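Local coordinates for protein ATP phosphoribosyltransferase regulatory subunit (Thermotoga maritima, PDB 1USY) that probably serves as the regulatory partner of ATP phosphoribosyltransferase, required for the first step of histidine biosynthesis, and may allow its feedback regulation by histidine, at residues 8-21 with 108-120. Sequence-based numbering, arbitrary orientation.
Sequences KVFSFYSKATKKGF and EVLEIIVESASEF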
# COMPACT_ATOMS: atom_id res chain seq x y z
N LYS B 8 25.85 27.47 3.19
CA LYS B 8 26.77 26.35 2.98
C LYS B 8 26.48 25.72 1.62
O LYS B 8 27.40 25.39 0.86
CB LYS B 8 26.70 25.34 4.13
CG LYS B 8 27.58 25.74 5.34
CD LYS B 8 27.35 24.92 6.62
CE LYS B 8 28.19 25.50 7.79
NZ LYS B 8 27.73 25.19 9.18
N VAL B 9 25.19 25.64 1.31
CA VAL B 9 24.75 25.21 -0.02
C VAL B 9 25.21 26.15 -1.14
O VAL B 9 25.70 25.67 -2.14
CB VAL B 9 23.24 24.99 -0.06
CG1 VAL B 9 22.88 24.27 -1.27
CG2 VAL B 9 22.82 24.17 1.14
N PHE B 10 25.10 27.46 -0.96
CA PHE B 10 25.57 28.41 -1.96
C PHE B 10 27.07 28.31 -2.16
O PHE B 10 27.57 28.33 -3.30
CB PHE B 10 25.23 29.85 -1.57
CG PHE B 10 25.91 30.91 -2.44
CD1 PHE B 10 25.45 31.18 -3.74
CD2 PHE B 10 27.01 31.63 -1.97
CE1 PHE B 10 26.07 32.15 -4.54
CE2 PHE B 10 27.63 32.59 -2.76
CZ PHE B 10 27.15 32.85 -4.06
N SER B 11 27.79 28.22 -1.04
CA SER B 11 29.23 28.12 -1.04
C SER B 11 29.71 26.91 -1.85
O SER B 11 30.59 27.05 -2.70
CB SER B 11 29.74 28.06 0.40
OG SER B 11 31.15 27.87 0.45
N PHE B 12 29.11 25.75 -1.58
CA PHE B 12 29.43 24.47 -2.21
C PHE B 12 29.15 24.53 -3.70
O PHE B 12 29.93 24.05 -4.49
CB PHE B 12 28.61 23.33 -1.58
CG PHE B 12 28.90 21.99 -2.17
CD1 PHE B 12 30.06 21.30 -1.81
CD2 PHE B 12 28.00 21.40 -3.05
CE1 PHE B 12 30.35 20.06 -2.37
CE2 PHE B 12 28.26 20.14 -3.61
CZ PHE B 12 29.44 19.47 -3.28
N TYR B 13 28.02 25.14 -4.04
CA TYR B 13 27.61 25.45 -5.41
C TYR B 13 28.64 26.35 -6.11
O TYR B 13 28.87 26.21 -7.31
CB TYR B 13 26.22 26.12 -5.38
CG TYR B 13 25.92 27.01 -6.57
CD1 TYR B 13 25.78 26.47 -7.86
CD2 TYR B 13 25.80 28.40 -6.42
CE1 TYR B 13 25.53 27.27 -8.96
CE2 TYR B 13 25.54 29.22 -7.52
CZ TYR B 13 25.41 28.64 -8.79
OH TYR B 13 25.15 29.43 -9.90
N SER B 14 29.24 27.30 -5.38
CA SER B 14 30.31 28.12 -5.97
C SER B 14 31.57 27.32 -6.21
O SER B 14 32.18 27.43 -7.26
CB SER B 14 30.62 29.38 -5.14
OG SER B 14 29.40 30.00 -4.78
N LYS B 15 31.95 26.51 -5.24
CA LYS B 15 33.11 25.66 -5.42
C LYS B 15 32.94 24.76 -6.62
O LYS B 15 33.87 24.64 -7.43
CB LYS B 15 33.40 24.83 -4.17
CG LYS B 15 33.77 25.67 -2.98
CD LYS B 15 33.81 24.83 -1.71
CE LYS B 15 33.68 25.69 -0.46
NZ LYS B 15 34.46 26.95 -0.56
N ALA B 16 31.75 24.16 -6.76
CA ALA B 16 31.47 23.21 -7.83
C ALA B 16 31.34 23.84 -9.23
O ALA B 16 31.96 23.34 -10.19
CB ALA B 16 30.26 22.38 -7.51
N THR B 17 30.52 24.89 -9.35
CA THR B 17 30.28 25.52 -10.64
C THR B 17 31.43 26.48 -10.88
O THR B 17 31.24 27.69 -10.90
CB THR B 17 28.88 26.29 -10.73
OG1 THR B 17 28.57 26.92 -9.48
CG2 THR B 17 27.63 25.32 -10.97
N LYS B 18 32.62 25.91 -11.03
CA LYS B 18 33.90 26.64 -11.16
C LYS B 18 34.90 25.60 -11.61
O LYS B 18 35.88 25.88 -12.31
CB LYS B 18 34.36 27.24 -9.83
CG LYS B 18 34.52 28.73 -9.86
CD LYS B 18 34.77 29.30 -8.45
CE LYS B 18 33.69 30.34 -8.08
NZ LYS B 18 34.24 31.42 -7.20
N LYS B 19 34.62 24.39 -11.15
CA LYS B 19 35.25 23.19 -11.60
C LYS B 19 34.41 22.59 -12.73
O LYS B 19 34.70 21.51 -13.22
CB LYS B 19 35.40 22.23 -10.42
CG LYS B 19 36.37 22.69 -9.32
CD LYS B 19 37.74 23.12 -9.87
CE LYS B 19 38.88 22.93 -8.85
NZ LYS B 19 40.18 23.13 -9.55
N GLY B 20 33.37 23.31 -13.15
CA GLY B 20 32.54 22.84 -14.23
C GLY B 20 31.52 21.79 -13.84
O GLY B 20 31.02 21.10 -14.72
N PHE B 21 31.18 21.65 -12.56
CA PHE B 21 30.06 20.79 -12.20
C PHE B 21 28.77 21.55 -12.39
O PHE B 21 28.70 22.76 -12.14
CB PHE B 21 30.15 20.27 -10.77
CG PHE B 21 31.32 19.40 -10.52
CD1 PHE B 21 32.60 19.94 -10.37
CD2 PHE B 21 31.14 18.02 -10.44
CE1 PHE B 21 33.68 19.11 -10.16
CE2 PHE B 21 32.21 17.18 -10.25
CZ PHE B 21 33.48 17.73 -10.09
N GLU B 108 40.04 16.42 -8.11
CA GLU B 108 39.15 17.57 -8.20
C GLU B 108 37.92 17.38 -7.32
O GLU B 108 37.53 18.30 -6.58
CB GLU B 108 38.77 17.82 -9.66
CG GLU B 108 37.61 18.78 -9.86
CD GLU B 108 37.71 19.56 -11.16
OE1 GLU B 108 38.57 20.47 -11.25
OE2 GLU B 108 36.92 19.28 -12.08
N VAL B 109 37.31 16.20 -7.37
CA VAL B 109 36.21 15.89 -6.44
C VAL B 109 36.69 16.04 -5.00
O VAL B 109 36.14 16.82 -4.25
CB VAL B 109 35.61 14.49 -6.66
CG1 VAL B 109 34.56 14.16 -5.55
CG2 VAL B 109 35.02 14.37 -8.08
N LEU B 110 37.76 15.33 -4.65
CA LEU B 110 38.28 15.38 -3.29
C LEU B 110 38.48 16.80 -2.86
O LEU B 110 38.19 17.17 -1.72
CB LEU B 110 39.63 14.69 -3.21
CG LEU B 110 39.69 13.27 -2.65
CD1 LEU B 110 41.13 12.98 -2.48
CD2 LEU B 110 38.94 13.13 -1.36
N GLU B 111 38.97 17.62 -3.77
CA GLU B 111 39.43 18.92 -3.38
C GLU B 111 38.24 19.75 -2.95
O GLU B 111 38.29 20.40 -1.90
CB GLU B 111 40.34 19.53 -4.45
CG GLU B 111 39.84 20.80 -5.12
CD GLU B 111 39.83 21.98 -4.17
OE1 GLU B 111 40.87 22.20 -3.50
OE2 GLU B 111 38.78 22.67 -4.09
N ILE B 112 37.15 19.68 -3.70
CA ILE B 112 35.90 20.35 -3.33
C ILE B 112 35.25 19.81 -2.02
O ILE B 112 34.89 20.59 -1.16
CB ILE B 112 34.90 20.31 -4.50
CG1 ILE B 112 35.49 20.99 -5.72
CG2 ILE B 112 33.58 20.96 -4.14
CD1 ILE B 112 34.72 20.67 -6.97
N ILE B 113 35.12 18.49 -1.89
CA ILE B 113 34.50 17.90 -0.71
C ILE B 113 35.34 18.26 0.54
O ILE B 113 34.80 18.74 1.52
CB ILE B 113 34.32 16.34 -0.82
CG1 ILE B 113 33.27 15.90 -1.85
CG2 ILE B 113 33.90 15.75 0.52
CD1 ILE B 113 32.35 16.91 -2.32
N VAL B 114 36.65 18.03 0.48
CA VAL B 114 37.52 18.34 1.61
C VAL B 114 37.46 19.83 1.94
O VAL B 114 37.24 20.20 3.11
CB VAL B 114 39.01 17.92 1.36
CG1 VAL B 114 39.98 18.55 2.39
CG2 VAL B 114 39.17 16.40 1.33
N GLU B 115 37.66 20.69 0.94
CA GLU B 115 37.63 22.14 1.18
C GLU B 115 36.29 22.54 1.79
O GLU B 115 36.25 23.37 2.75
CB GLU B 115 37.87 22.95 -0.07
CG GLU B 115 37.76 24.45 0.16
CD GLU B 115 37.90 25.25 -1.10
OE1 GLU B 115 38.41 24.71 -2.09
OE2 GLU B 115 37.53 26.44 -1.10
N SER B 116 35.21 21.94 1.27
CA SER B 116 33.88 22.17 1.80
C SER B 116 33.76 21.71 3.24
O SER B 116 33.13 22.38 4.06
CB SER B 116 32.81 21.47 0.96
OG SER B 116 32.79 22.06 -0.33
N ALA B 117 34.35 20.57 3.56
CA ALA B 117 34.20 20.01 4.90
C ALA B 117 35.00 20.81 5.94
O ALA B 117 34.52 21.10 7.03
CB ALA B 117 34.54 18.51 4.94
N SER B 118 36.20 21.21 5.56
CA SER B 118 37.01 21.98 6.47
C SER B 118 36.45 23.40 6.68
O SER B 118 36.85 24.09 7.62
CB SER B 118 38.46 22.01 6.01
OG SER B 118 38.55 22.62 4.76
N GLU B 119 35.51 23.83 5.86
CA GLU B 119 34.89 25.14 6.06
C GLU B 119 33.44 25.04 6.60
O GLU B 119 32.94 25.97 7.21
CB GLU B 119 35.01 26.02 4.79
CG GLU B 119 33.79 26.03 3.87
CD GLU B 119 33.74 27.19 2.88
OE1 GLU B 119 34.73 27.36 2.11
OE2 GLU B 119 32.70 27.93 2.85
N PHE B 120 32.80 23.90 6.43
CA PHE B 120 31.46 23.70 6.97
C PHE B 120 31.43 23.22 8.42
O PHE B 120 30.45 23.42 9.13
CB PHE B 120 30.63 22.75 6.09
CG PHE B 120 30.43 23.24 4.68
CD1 PHE B 120 29.93 22.39 3.71
CD2 PHE B 120 30.76 24.57 4.31
CE1 PHE B 120 29.76 22.84 2.38
CE2 PHE B 120 30.59 25.02 3.01
CZ PHE B 120 30.09 24.15 2.03
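Lys15 reaches across from helix 8-16 into a hole formed by Ile112, Glu115, Ser116 and Glu119. Lys15 CB lies 3.9 Å from Ile112 CG2. CD passes Ser116 OG, whose hydroxyl donates back to Ile112 O within its own helix. CE comes close to Glu119 OE1. The chain bends at its last torsion (chi4 -41°), and NZ bridges two carboxylates. Lys15 NZ is 2.7 Å from Glu119 OE1. The bond from Lys15 NZ to Glu115 OE2 is 3.2 Å. Both oxygens are met from above their carboxylate planes. Ser11 OG donates to the second oxygen, Glu119 OE2, at 2.9 Å, so both carboxylate oxygens of Glu119 are gripped.

The two helices run nearly antiparallel, at 154°, and pack on the large mixed sheet of the class II aminoacyl-tRNA synthetase-like fold. Phe12 is a second knob, on the sheet side, set among Ile112, Ile113, Ser116 and Phe120. Its ring edge meets Ile113 CD1 and Ser116 OG, and the side chain also touches Leu93 and Leu95 of strand 86-98. Toward one end, Lys8 CG sits over one face of the Phe120 ring, a CH-pi contact 3.9 Å from the centroid. Toward the other, Ile112 CD1 touches both Lys19 CG and Phe21 CE1. Glu108 OE1 pairs with Lys19 NZ at 3.5 Å, while Glu108 OE2 is salt-bridged to Lys72.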